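Local coordinates for transcriptional regulator AefR (Pseudomonas syringae pv. tomato, PDB 3CDL), which probably controls transcription as a TetR-family regulator that binds DNA through a helix-turn-helix domain, at residues E12-A17 and N48-K53; E55-M60 and G111-S116; E84-L89 and S190-F195; P152-T157 and G197-P202. One frame throughout, in Å; residues are numbered along the deposited sequence.

Interaction 1 of 4, residues E12-A17 and N48-K53; sequences ESIVQA and NHFPSK
H49, whose imidazole meets I14, uses its main-chain O to accept a hydrogen bond from R11 NH2, which ties the end of helix 43-49 back to helix 9-24 one residue away from segment 12-17. Between the two segments themselves the contact is apolar. I14 splits its branches between two rings. Its CG1 lies beside the backbone N (chi1 -57°) and carries CD1 to the edge of the imidazole, nearly in the ring plane and 3.4 Å from H49 ND1. That nitrogen is buried here and has no hydrogen-bond partner in the model; the methyl beside it cannot supply one. The other branch, I14 CG2, lies 4.2 Å from both F50 CD2 and F50 CE2, the two side chains sliding past each other in opposite directions. V15 crosses F50 at about a right angle, and its CG2 approaches F50 CZ, at the far end of the ring, to 3.8 Å. F50 is the first residue to leave helical geometry after helix 43-49, the recognition helix of the predicted helix-turn-helix; its ring thus seats the end of that helix on the first helix of the DNA-binding domain. The chain then turns through P51 to S52, the N-cap of the next helix. Helix 32-39 closes over I14 through I35, while helix 53-64 flanks V15 through R63 and F50 through L56.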
loop_
_atom_site.group_PDB
_atom_site.type_symbol
_atom_site.label_atom_id
_atom_site.label_comp_id
_atom_site.label_asym_id
_atom_site.label_seq_id
_atom_site.Cartn_x
_atom_site.Cartn_y
_atom_site.Cartn_z
ATOM N N GLU B 12 2.738 -22.827 14.940
ATOM C CA GLU B 12 3.304 -21.481 14.979
ATOM C C GLU B 12 4.791 -21.520 14.704
ATOM O O GLU B 12 5.306 -20.692 13.955
ATOM C CB GLU B 12 3.034 -20.785 16.321
ATOM C CG GLU B 12 1.554 -20.563 16.667
ATOM C CD GLU B 12 0.836 -19.567 15.750
ATOM O OE1 GLU B 12 -0.375 -19.338 15.980
ATOM O OE2 GLU B 12 1.465 -19.014 14.814
ATOM N N SER B 13 5.466 -22.497 15.302
ATOM C CA SER B 13 6.880 -22.752 15.058
ATOM C C SER B 13 7.175 -22.810 13.553
ATOM O O SER B 13 8.037 -22.087 13.050
ATOM C CB SER B 13 7.288 -24.060 15.751
ATOM O OG SER B 13 8.693 -24.215 15.839
ATOM N N ILE B 14 6.438 -23.655 12.838
ATOM C CA ILE B 14 6.633 -23.847 11.394
ATOM C C ILE B 14 6.251 -22.597 10.572
ATOM O O ILE B 14 6.974 -22.206 9.643
ATOM C CB ILE B 14 5.842 -25.079 10.884
ATOM C CG1 ILE B 14 6.249 -26.341 11.656
ATOM C CG2 ILE B 14 6.028 -25.254 9.383
ATOM C CD1 ILE B 14 5.221 -27.460 11.611
ATOM N N VAL B 15 5.113 -21.988 10.910
ATOM C CA VAL B 15 4.687 -20.730 10.291
ATOM C C VAL B 15 5.785 -19.676 10.453
ATOM O O VAL B 15 6.143 -19.017 9.475
ATOM C CB VAL B 15 3.358 -20.207 10.891
ATOM C CG1 VAL B 15 3.063 -18.797 10.420
ATOM C CG2 VAL B 15 2.202 -21.137 10.538
ATOM N N GLN B 16 6.315 -19.548 11.679
ATOM C CA GLN B 16 7.381 -18.587 12.019
ATOM C C GLN B 16 8.626 -18.747 11.163
ATOM O O GLN B 16 9.149 -17.772 10.607
ATOM C CB GLN B 16 7.778 -18.706 13.487
ATOM C CG GLN B 16 7.509 -17.483 14.294
ATOM C CD GLN B 16 6.046 -17.128 14.313
ATOM O OE1 GLN B 16 5.509 -16.549 13.353
ATOM N NE2 GLN B 16 5.381 -17.462 15.417
ATOM N N ALA B 17 9.103 -19.983 11.083
ATOM C CA ALA B 17 10.216 -20.327 10.220
ATOM C C ALA B 17 9.874 -20.027 8.764
ATOM O O ALA B 17 10.747 -19.641 7.986
ATOM C CB ALA B 17 10.563 -21.787 10.391
ATOM N N ASN B 48 2.835 -32.843 7.630
ATOM C CA ASN B 48 1.652 -33.133 8.434
ATOM C C ASN B 48 0.783 -31.890 8.596
ATOM O O ASN B 48 -0.411 -31.914 8.302
ATOM C CB ASN B 48 2.055 -33.668 9.815
ATOM C CG ASN B 48 2.680 -35.066 9.761
ATOM O OD1 ASN B 48 2.359 -35.887 8.887
ATOM N ND2 ASN B 48 3.564 -35.345 10.720
ATOM N N HIS B 49 1.392 -30.801 9.050
ATOM C CA HIS B 49 0.672 -29.544 9.214
ATOM C C HIS B 49 0.313 -28.885 7.885
ATOM O O HIS B 49 -0.831 -28.480 7.685
ATOM C CB HIS B 49 1.428 -28.599 10.147
ATOM C CG HIS B 49 1.271 -28.950 11.601
ATOM N ND1 HIS B 49 2.297 -28.829 12.515
ATOM C CD2 HIS B 49 0.208 -29.435 12.293
ATOM C CE1 HIS B 49 1.871 -29.219 13.708
ATOM N NE2 HIS B 49 0.609 -29.594 13.599
ATOM N N PHE B 50 1.279 -28.808 6.967
ATOM C CA PHE B 50 1.068 -28.206 5.650
ATOM C C PHE B 50 1.608 -29.102 4.561
ATOM O O PHE B 50 2.832 -29.228 4.424
ATOM C CB PHE B 50 1.757 -26.848 5.565
ATOM C CG PHE B 50 1.401 -25.925 6.691
ATOM C CD1 PHE B 50 0.241 -25.145 6.627
ATOM C CD2 PHE B 50 2.209 -25.848 7.822
ATOM C CE1 PHE B 50 -0.105 -24.289 7.667
ATOM C CE2 PHE B 50 1.872 -24.999 8.869
ATOM C CZ PHE B 50 0.708 -24.220 8.792
ATOM N N PRO B 51 0.709 -29.717 3.766
ATOM C CA PRO B 51 1.109 -30.651 2.700
ATOM C C PRO B 51 1.836 -29.989 1.519
ATOM O O PRO B 51 2.366 -30.686 0.665
ATOM C CB PRO B 51 -0.226 -31.268 2.239
ATOM C CG PRO B 51 -1.232 -30.863 3.257
ATOM C CD PRO B 51 -0.754 -29.570 3.825
ATOM N N SER B 52 1.859 -28.659 1.486
ATOM C CA SER B 52 2.526 -27.905 0.418
ATOM C C SER B 52 2.625 -26.427 0.771
ATOM O O SER B 52 1.884 -25.940 1.621
ATOM C CB SER B 52 1.792 -28.064 -0.914
ATOM O OG SER B 52 0.469 -27.588 -0.823
ATOM N N LYS B 53 3.540 -25.727 0.104
ATOM C CA LYS B 53 3.663 -24.260 0.202
ATOM C C LYS B 53 2.361 -23.473 -0.102
ATOM O O LYS B 53 2.071 -22.485 0.583
ATOM C CB LYS B 53 4.814 -23.760 -0.677
ATOM C CG LYS B 53 6.173 -24.349 -0.306
ATOM C CD LYS B 53 7.214 -24.109 -1.401
ATOM C CE LYS B 53 7.434 -22.633 -1.628
ATOM N NZ LYS B 53 8.576 -22.394 -2.537
#

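Interaction 2 of 4, residues E55-M60 and G111-S116; sequences ELFAEM and GATIHS
F57 and T113 cross at about a right angle, the phenyl ring presenting its edge to the threonine methyl. T113 CG2 lies close to the ring plane, 3.5 Å from F57 CZ, and is also 4.2 Å from F57 CE1. A112 approaches the same end of the ring obliquely, its CB 3.7 Å from F57 CE1, so two neighbouring residues of one helix hold the outer carbons of the phenyl group. F57 spans the gap because its CG is anti to the backbone N (chi1 -177°), which projects the ring from helix 53-64; the nearest CA atoms, those of F57 and A112, are 8.9 Å apart. In the two-domain TetR architecture this is an interdomain contact: helix 53-64, the fourth helix, which in TetR proteins links the DNA-binding unit to the rest, meets helix 100-114 of the C-terminal domain. R119, just past S116, makes a cation-pi interaction with F57, and its backbone N is capped by S116 OG. The polar branch of T113 serves another interface, with OG1 hydrogen-bonded to O of T173 of the second subunit, while the CG2 branch of the same side chain packs on F57.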
loop_
_atom_site.group_PDB
_atom_site.type_symbol
_atom_site.label_atom_id
_atom_site.label_comp_id
_atom_site.label_asym_id
_atom_site.label_seq_id
_atom_site.Cartn_x
_atom_site.Cartn_y
_atom_site.Cartn_z
ATOM N N GLU B 55 -0.699 -24.625 0.620
ATOM C CA GLU B 55 -1.497 -24.794 1.837
ATOM C C GLU B 55 -0.932 -23.953 2.982
ATOM O O GLU B 55 -1.656 -23.568 3.901
ATOM C CB GLU B 55 -1.580 -26.273 2.229
ATOM C CG GLU B 55 -2.978 -26.749 2.664
ATOM C CD GLU B 55 -3.131 -26.996 4.185
ATOM O OE1 GLU B 55 -2.503 -26.278 4.995
ATOM O OE2 GLU B 55 -3.892 -27.916 4.577
ATOM N N LEU B 56 0.361 -23.658 2.914
ATOM C CA LEU B 56 1.023 -22.846 3.927
ATOM C C LEU B 56 0.800 -21.363 3.647
ATOM O O LEU B 56 0.490 -20.574 4.562
ATOM C CB LEU B 56 2.518 -23.196 3.967
ATOM C CG LEU B 56 3.524 -22.315 4.720
ATOM C CD1 LEU B 56 3.249 -22.244 6.246
ATOM C CD2 LEU B 56 4.911 -22.840 4.434
ATOM N N PHE B 57 0.963 -20.991 2.375
ATOM C CA PHE B 57 0.611 -19.656 1.913
ATOM C C PHE B 57 -0.859 -19.339 2.184
ATOM O O PHE B 57 -1.188 -18.210 2.552
ATOM C CB PHE B 57 0.913 -19.488 0.423
ATOM C CG PHE B 57 0.644 -18.103 -0.087
ATOM C CD1 PHE B 57 1.559 -17.078 0.138
ATOM C CD2 PHE B 57 -0.521 -17.821 -0.775
ATOM C CE1 PHE B 57 1.323 -15.824 -0.301
ATOM C CE2 PHE B 57 -0.778 -16.554 -1.223
ATOM C CZ PHE B 57 0.145 -15.542 -0.981
ATOM N N ALA B 58 -1.729 -20.335 2.002
ATOM C CA ALA B 58 -3.164 -20.187 2.261
ATOM C C ALA B 58 -3.413 -19.768 3.700
ATOM O O ALA B 58 -4.259 -18.923 3.956
ATOM C CB ALA B 58 -3.909 -21.473 1.958
ATOM N N GLU B 59 -2.644 -20.349 4.620
ATOM C CA GLU B 59 -2.802 -20.120 6.045
ATOM C C GLU B 59 -2.321 -18.734 6.435
ATOM O O GLU B 59 -2.983 -18.029 7.184
ATOM C CB GLU B 59 -2.028 -21.167 6.841
ATOM C CG GLU B 59 -2.811 -21.788 8.005
ATOM C CD GLU B 59 -3.077 -20.834 9.139
ATOM O OE1 GLU B 59 -2.406 -20.938 10.187
ATOM O OE2 GLU B 59 -3.970 -19.981 8.990
HETATM N N MSE B 60 -1.157 -18.355 5.916
HETATM C CA MSE B 60 -0.615 -17.014 6.092
HETATM C C MSE B 60 -1.551 -15.912 5.601
HETATM O O MSE B 60 -1.680 -14.871 6.242
HETATM C CB MSE B 60 0.705 -16.906 5.350
HETATM C CG MSE B 60 1.897 -17.231 6.191
HETATM SE SE MSE B 60 3.494 -17.466 5.120
HETATM C CE MSE B 60 3.351 -16.039 3.815
ATOM N N GLY B 111 5.034 -9.438 -0.301
ATOM C CA GLY B 111 6.218 -9.779 -1.078
ATOM C C GLY B 111 5.994 -10.992 -1.960
ATOM O O GLY B 111 6.528 -11.082 -3.073
ATOM N N ALA B 112 5.203 -11.932 -1.467
ATOM C CA ALA B 112 4.958 -13.135 -2.228
ATOM C C ALA B 112 3.894 -12.917 -3.299
ATOM O O ALA B 112 3.843 -13.656 -4.264
ATOM C CB ALA B 112 4.602 -14.328 -1.298
ATOM N N THR B 113 3.027 -11.922 -3.152
ATOM C CA THR B 113 1.997 -11.775 -4.195
ATOM C C THR B 113 2.312 -10.734 -5.251
ATOM O O THR B 113 1.843 -10.857 -6.374
ATOM C CB THR B 113 0.510 -11.637 -3.652
ATOM O OG1 THR B 113 0.150 -10.263 -3.512
ATOM C CG2 THR B 113 0.336 -12.314 -2.331
ATOM N N ILE B 114 3.116 -9.733 -4.895
ATOM C CA ILE B 114 3.339 -8.553 -5.757
ATOM C C ILE B 114 3.718 -8.892 -7.206
ATOM O O ILE B 114 3.069 -8.403 -8.161
ATOM C CB ILE B 114 4.310 -7.500 -5.112
ATOM C CG1 ILE B 114 4.397 -6.221 -5.968
ATOM C CG2 ILE B 114 5.693 -8.103 -4.800
ATOM C CD1 ILE B 114 4.613 -4.930 -5.155
ATOM N N HIS B 115 4.732 -9.742 -7.369
ATOM C CA HIS B 115 5.148 -10.170 -8.718
ATOM C C HIS B 115 4.748 -11.605 -9.067
ATOM O O HIS B 115 5.423 -12.262 -9.830
ATOM C CB HIS B 115 6.654 -9.915 -8.945
ATOM C CG HIS B 115 6.996 -8.460 -9.002
ATOM N ND1 HIS B 115 6.715 -7.668 -10.102
ATOM C CD2 HIS B 115 7.549 -7.638 -8.076
ATOM C CE1 HIS B 115 7.098 -6.429 -9.858
ATOM N NE2 HIS B 115 7.603 -6.382 -8.631
ATOM N N SER B 116 3.648 -12.074 -8.492
ATOM C CA SER B 116 3.174 -13.438 -8.689
ATOM C C SER B 116 1.687 -13.447 -9.024
ATOM O O SER B 116 0.843 -13.439 -8.114
ATOM C CB SER B 116 3.397 -14.266 -7.436
ATOM O OG SER B 116 2.523 -15.389 -7.445
#

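Interaction 3 of 4, residues E84-L89 and S190-F195; sequences EQLLEL and SALNMF
The axes of segments 84-89 and 190-195 pass 10.2 Å apart at 135°, an oblique crossing, nearer antiparallel than parallel, in which the CA atoms of L87 and L192 come within 6.7 Å. Both belong to the all-helical C-terminal domain of the TetR fold, where helix 82-97 packs against the last long helix, 181-199. L192 lies between L86 and L87. Its CG is anti to the backbone N (chi1 -151°), which sends the forked end across to helix 82-97, and the two methyls of the fork go to different leucines. CD1 of L192 lies 3.7 Å from L87 CG, where the side chains cross at about a right angle; CD2 of L192 lies 4.2 Å from L86 CD2, and there the two leucines slide past each other in opposite directions. L87 is partly exposed, whereas L86 is buried. One helical turn after L192, F195 extends the same apolar surface and crosses L86 at about a right angle. W137 of helix 133-143 and M159 of helix 152-167 also touch L86. Helix 181-199 meets the second subunit as well: N193 packs on W198 of the second subunit, and F195, besides touching L86, on M194 of the second subunit. No hydrogen bond joins the two segments, so dispersion and exclusion of water hold them together. L86 CD2 does double duty, since besides L192 it meets the ring of F195 obliquely, 3.8 Å from F195 CD2.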
loop_
_atom_site.group_PDB
_atom_site.type_symbol
_atom_site.label_atom_id
_atom_site.label_comp_id
_atom_site.label_asym_id
_atom_site.label_seq_id
_atom_site.Cartn_x
_atom_site.Cartn_y
_atom_site.Cartn_z
ATOM N N GLU B 84 -17.693 7.592 20.253
ATOM C CA GLU B 84 -17.163 6.726 21.305
ATOM C C GLU B 84 -16.883 5.320 20.787
ATOM O O GLU B 84 -15.768 4.814 20.928
ATOM C CB GLU B 84 -18.128 6.668 22.491
ATOM C CG GLU B 84 -17.481 6.192 23.770
ATOM C CD GLU B 84 -18.468 5.530 24.706
ATOM O OE1 GLU B 84 -19.374 6.229 25.233
ATOM O OE2 GLU B 84 -18.337 4.299 24.913
ATOM N N GLN B 85 -17.897 4.705 20.179
ATOM C CA GLN B 85 -17.768 3.361 19.618
ATOM C C GLN B 85 -16.827 3.275 18.419
ATOM O O GLN B 85 -16.093 2.314 18.299
ATOM C CB GLN B 85 -19.141 2.739 19.301
ATOM C CG GLN B 85 -20.045 3.491 18.313
ATOM C CD GLN B 85 -21.478 2.941 18.295
ATOM O OE1 GLN B 85 -21.699 1.761 18.022
ATOM N NE2 GLN B 85 -22.450 3.796 18.586
ATOM N N LEU B 86 -16.824 4.276 17.543
ATOM C CA LEU B 86 -15.902 4.254 16.405
ATOM C C LEU B 86 -14.454 4.503 16.841
ATOM O O LEU B 86 -13.525 3.963 16.260
ATOM C CB LEU B 86 -16.348 5.219 15.279
ATOM C CG LEU B 86 -15.494 5.326 13.997
ATOM C CD1 LEU B 86 -15.080 3.971 13.412
ATOM C CD2 LEU B 86 -16.182 6.179 12.940
ATOM N N LEU B 87 -14.263 5.311 17.875
ATOM C CA LEU B 87 -12.931 5.473 18.460
ATOM C C LEU B 87 -12.375 4.093 18.794
ATOM O O LEU B 87 -11.301 3.737 18.311
ATOM C CB LEU B 87 -12.961 6.345 19.725
ATOM C CG LEU B 87 -11.978 7.525 19.839
ATOM C CD1 LEU B 87 -11.894 7.988 21.288
ATOM C CD2 LEU B 87 -10.569 7.276 19.253
ATOM N N GLU B 88 -13.145 3.330 19.577
ATOM C CA GLU B 88 -12.861 1.959 19.977
ATOM C C GLU B 88 -12.552 0.989 18.827
ATOM O O GLU B 88 -11.699 0.111 18.965
ATOM C CB GLU B 88 -14.074 1.425 20.719
ATOM C CG GLU B 88 -13.798 0.862 22.061
ATOM C CD GLU B 88 -15.088 0.552 22.805
ATOM O OE1 GLU B 88 -15.310 1.116 23.903
ATOM O OE2 GLU B 88 -15.898 -0.244 22.278
ATOM N N LEU B 89 -13.257 1.126 17.704
ATOM C CA LEU B 89 -13.007 0.280 16.542
ATOM C C LEU B 89 -11.624 0.608 16.001
ATOM O O LEU B 89 -10.808 -0.272 15.726
ATOM C CB LEU B 89 -14.045 0.531 15.432
ATOM C CG LEU B 89 -15.355 -0.271 15.385
ATOM C CD1 LEU B 89 -16.438 0.376 16.236
ATOM C CD2 LEU B 89 -15.858 -0.445 13.942
ATOM N N SER B 190 -7.709 12.069 13.953
ATOM C CA SER B 190 -8.080 12.726 12.696
ATOM C C SER B 190 -8.843 11.844 11.749
ATOM O O SER B 190 -9.713 12.337 11.046
ATOM C CB SER B 190 -6.926 13.418 11.941
ATOM O OG SER B 190 -5.747 12.674 12.058
ATOM N N ALA B 191 -8.542 10.549 11.737
ATOM C CA ALA B 191 -9.303 9.606 10.909
ATOM C C ALA B 191 -10.747 9.699 11.299
ATOM O O ALA B 191 -11.583 10.006 10.446
ATOM C CB ALA B 191 -8.785 8.193 11.052
ATOM N N LEU B 192 -11.009 9.491 12.599
ATOM C CA LEU B 192 -12.320 9.624 13.246
ATOM C C LEU B 192 -13.015 10.920 12.862
ATOM O O LEU B 192 -14.145 10.915 12.345
ATOM C CB LEU B 192 -12.145 9.598 14.778
ATOM C CG LEU B 192 -13.194 9.082 15.789
ATOM C CD1 LEU B 192 -13.068 9.788 17.149
ATOM C CD2 LEU B 192 -14.602 9.196 15.319
ATOM N N ASN B 193 -12.331 12.032 13.144
ATOM C CA ASN B 193 -12.840 13.383 12.892
ATOM C C ASN B 193 -13.151 13.608 11.425
ATOM O O ASN B 193 -14.179 14.178 11.074
ATOM C CB ASN B 193 -11.833 14.430 13.372
ATOM C CG ASN B 193 -11.912 14.671 14.873
ATOM O OD1 ASN B 193 -12.995 14.675 15.450
ATOM N ND2 ASN B 193 -10.757 14.875 15.511
HETATM N N MSE B 194 -12.255 13.156 10.569
HETATM C CA MSE B 194 -12.454 13.301 9.148
HETATM C C MSE B 194 -13.629 12.439 8.711
HETATM O O MSE B 194 -14.507 12.905 8.000
HETATM C CB MSE B 194 -11.192 12.909 8.390
HETATM C CG MSE B 194 -11.357 13.006 6.895
HETATM SE SE MSE B 194 -9.672 13.190 6.012
HETATM C CE MSE B 194 -8.645 13.773 7.576
ATOM N N PHE B 195 -13.635 11.188 9.166
ATOM C CA PHE B 195 -14.640 10.229 8.735
ATOM C C PHE B 195 -16.016 10.706 9.172
ATOM O O PHE B 195 -16.908 10.916 8.341
ATOM C CB PHE B 195 -14.353 8.788 9.226
ATOM C CG PHE B 195 -15.319 7.763 8.657
ATOM C CD1 PHE B 195 -15.101 7.204 7.386
ATOM C CD2 PHE B 195 -16.484 7.420 9.345
ATOM C CE1 PHE B 195 -16.010 6.299 6.837
ATOM C CE2 PHE B 195 -17.406 6.516 8.798
ATOM C CZ PHE B 195 -17.166 5.948 7.547
#

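Interaction 4 of 4, residues P152-T157 and G197-P202; sequences PGFAAT and GWYEIP
Y199 reaches from the last turn of helix 181-199 toward A155 and F154 near the start of helix 152-167. Its CB points at the other helix, and with CG anti to the carbonyl carbon (chi1 -75°) the ring continues in that direction. Halfway along, the CD2 side of the Y199 ring meets the ring of F195, one turn back on the same helix, the two planes inclined at about 40°. One face of the phenol is covered by its chain neighbour W198, whose CD1 stands 3.4 Å above the plane over the ring centre; the indole thus turns an edge to that face. Further out, CZ of Y199 is 4.3 Å from A155 CB, which approaches the ring obliquely. At the tip, OH lies near the plane of the F154 ring, at its edge, 4.2 Å from F154 CD2, and it is hydrogen-bonded to NE2 of Q158. In TetR-family dimers the last two long helices of each subunit usually build a four-helix interface, and these two fit that pattern: F154 stacks on F166 of the second subunit, and Y199 packs on M194 of the second subunit. The first turn of helix 152-167 has its own bracing. G153 O receives two donors from T157, the backbone N at 3.2 Å and OG1 at 2.7 Å, which arrive from opposite faces of the carbonyl plane. The OG1 donor is tilted 23° out of that plane.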
loop_
_atom_site.group_PDB
_atom_site.type_symbol
_atom_site.label_atom_id
_atom_site.label_comp_id
_atom_site.label_asym_id
_atom_site.label_seq_id
_atom_site.Cartn_x
_atom_site.Cartn_y
_atom_site.Cartn_z
ATOM N N PRO B 152 -21.146 0.573 1.968
ATOM C CA PRO B 152 -20.379 0.248 3.184
ATOM C C PRO B 152 -18.898 -0.073 2.933
ATOM O O PRO B 152 -18.037 0.398 3.672
ATOM C CB PRO B 152 -21.133 -0.961 3.747
ATOM C CG PRO B 152 -22.583 -0.679 3.354
ATOM C CD PRO B 152 -22.494 -0.055 1.981
ATOM N N GLY B 153 -18.614 -0.834 1.874
ATOM C CA GLY B 153 -17.255 -1.160 1.451
ATOM C C GLY B 153 -16.456 0.042 0.974
ATOM O O GLY B 153 -15.254 0.152 1.260
ATOM N N PHE B 154 -17.089 0.942 0.234
ATOM C CA PHE B 154 -16.429 2.187 -0.166
ATOM C C PHE B 154 -15.995 2.997 1.078
ATOM O O PHE B 154 -14.866 3.490 1.172
ATOM C CB PHE B 154 -17.368 2.980 -1.074
ATOM C CG PHE B 154 -16.716 4.125 -1.780
ATOM C CD1 PHE B 154 -16.119 3.942 -3.024
ATOM C CD2 PHE B 154 -16.708 5.406 -1.209
ATOM C CE1 PHE B 154 -15.514 4.996 -3.685
ATOM C CE2 PHE B 154 -16.103 6.488 -1.875
ATOM C CZ PHE B 154 -15.512 6.275 -3.116
ATOM N N ALA B 155 -16.873 3.078 2.064
ATOM C CA ALA B 155 -16.618 3.879 3.236
ATOM C C ALA B 155 -15.540 3.258 4.135
ATOM O O ALA B 155 -14.664 3.971 4.653
ATOM C CB ALA B 155 -17.912 4.099 4.001
ATOM N N ALA B 156 -15.584 1.940 4.294
ATOM C CA ALA B 156 -14.613 1.209 5.116
ATOM C C ALA B 156 -13.183 1.342 4.577
ATOM O O ALA B 156 -12.212 1.452 5.353
ATOM C CB ALA B 156 -15.022 -0.270 5.240
ATOM N N THR B 157 -13.057 1.358 3.251
ATOM C CA THR B 157 -11.751 1.479 2.588
ATOM C C THR B 157 -11.035 2.778 2.956
ATOM O O THR B 157 -9.865 2.768 3.303
ATOM C CB THR B 157 -11.909 1.288 1.068
ATOM O OG1 THR B 157 -12.575 0.038 0.851
ATOM C CG2 THR B 157 -10.530 1.307 0.338
ATOM N N GLY B 197 -16.980 13.525 10.435
ATOM C CA GLY B 197 -17.173 14.847 9.845
ATOM C C GLY B 197 -18.018 14.798 8.580
ATOM O O GLY B 197 -18.976 15.568 8.436
ATOM N N TRP B 198 -17.674 13.876 7.673
ATOM C CA TRP B 198 -18.340 13.765 6.369
ATOM C C TRP B 198 -19.561 12.859 6.382
ATOM O O TRP B 198 -20.584 13.191 5.804
ATOM C CB TRP B 198 -17.353 13.325 5.267
ATOM C CG TRP B 198 -18.039 13.115 3.941
ATOM C CD1 TRP B 198 -18.217 11.928 3.306
ATOM C CD2 TRP B 198 -18.675 14.111 3.116
ATOM N NE1 TRP B 198 -18.917 12.110 2.133
ATOM C CE2 TRP B 198 -19.211 13.441 1.991
ATOM C CE3 TRP B 198 -18.856 15.500 3.223
ATOM C CZ2 TRP B 198 -19.910 14.115 0.967
ATOM C CZ3 TRP B 198 -19.556 16.172 2.202
ATOM C CH2 TRP B 198 -20.066 15.474 1.091
ATOM N N TYR B 199 -19.466 11.719 7.043
ATOM C CA TYR B 199 -20.531 10.715 6.960
ATOM C C TYR B 199 -21.656 10.773 7.988
ATOM O O TYR B 199 -22.782 10.301 7.722
ATOM C CB TYR B 199 -19.941 9.328 6.940
ATOM C CG TYR B 199 -19.330 8.993 5.611
ATOM C CD1 TYR B 199 -20.111 8.886 4.459
ATOM C CD2 TYR B 199 -17.966 8.770 5.504
ATOM C CE1 TYR B 199 -19.531 8.569 3.246
ATOM C CE2 TYR B 199 -17.387 8.443 4.296
ATOM C CZ TYR B 199 -18.152 8.352 3.180
ATOM O OH TYR B 199 -17.523 8.035 2.001
ATOM N N GLU B 200 -21.377 11.345 9.152
ATOM C CA GLU B 200 -22.404 11.397 10.177
ATOM C C GLU B 200 -23.612 12.284 9.805
ATOM O O GLU B 200 -23.445 13.433 9.377
ATOM C CB GLU B 200 -21.813 11.831 11.508
ATOM C CG GLU B 200 -22.784 11.701 12.649
ATOM C CD GLU B 200 -22.129 11.845 14.010
ATOM O OE1 GLU B 200 -20.936 12.236 14.063
ATOM O OE2 GLU B 200 -22.816 11.564 15.030
ATOM N N ILE B 201 -24.816 11.719 9.940
ATOM C CA ILE B 201 -26.039 12.513 10.057
ATOM C C ILE B 201 -26.213 12.844 11.550
ATOM O O ILE B 201 -26.453 11.940 12.369
ATOM C CB ILE B 201 -27.283 11.754 9.551
ATOM C CG1 ILE B 201 -27.006 11.083 8.205
ATOM C CG2 ILE B 201 -28.494 12.695 9.471
ATOM C CD1 ILE B 201 -28.009 9.999 7.860
ATOM N N PRO B 202 -26.093 14.138 11.914
ATOM C CA PRO B 202 -26.079 14.449 13.348
ATOM C C PRO B 202 -27.472 14.328 13.991
ATOM O O PRO B 202 -28.462 14.854 13.466
ATOM C CB PRO B 202 -25.539 15.882 13.395
ATOM C CG PRO B 202 -25.939 16.482 12.059
ATOM C CD PRO B 202 -25.996 15.346 11.068
#

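Overall arrangement
From the N terminus, interaction 1 closes first, bringing the end of helix 43-49 back onto helix 9-24 within the DNA-binding domain. Interaction 2 follows in series, touching it where F50 packs on L56 and E59; it bridges 50 residues to tie helix 53-64 to helix 100-114 of the C-terminal domain. Interaction 3 opens inside that span and joins helix 82-97 to helix 181-199 across 100 residues, so it crosses interaction 2. Interaction 4 closes 39 residues between the start of helix 152-167 and the end of helix 181-199; it crosses interaction 3 and touches it through F195 and A155. Both lie across the chain's centre from interactions 1 and 2, and like interaction 2 touch the second subunit.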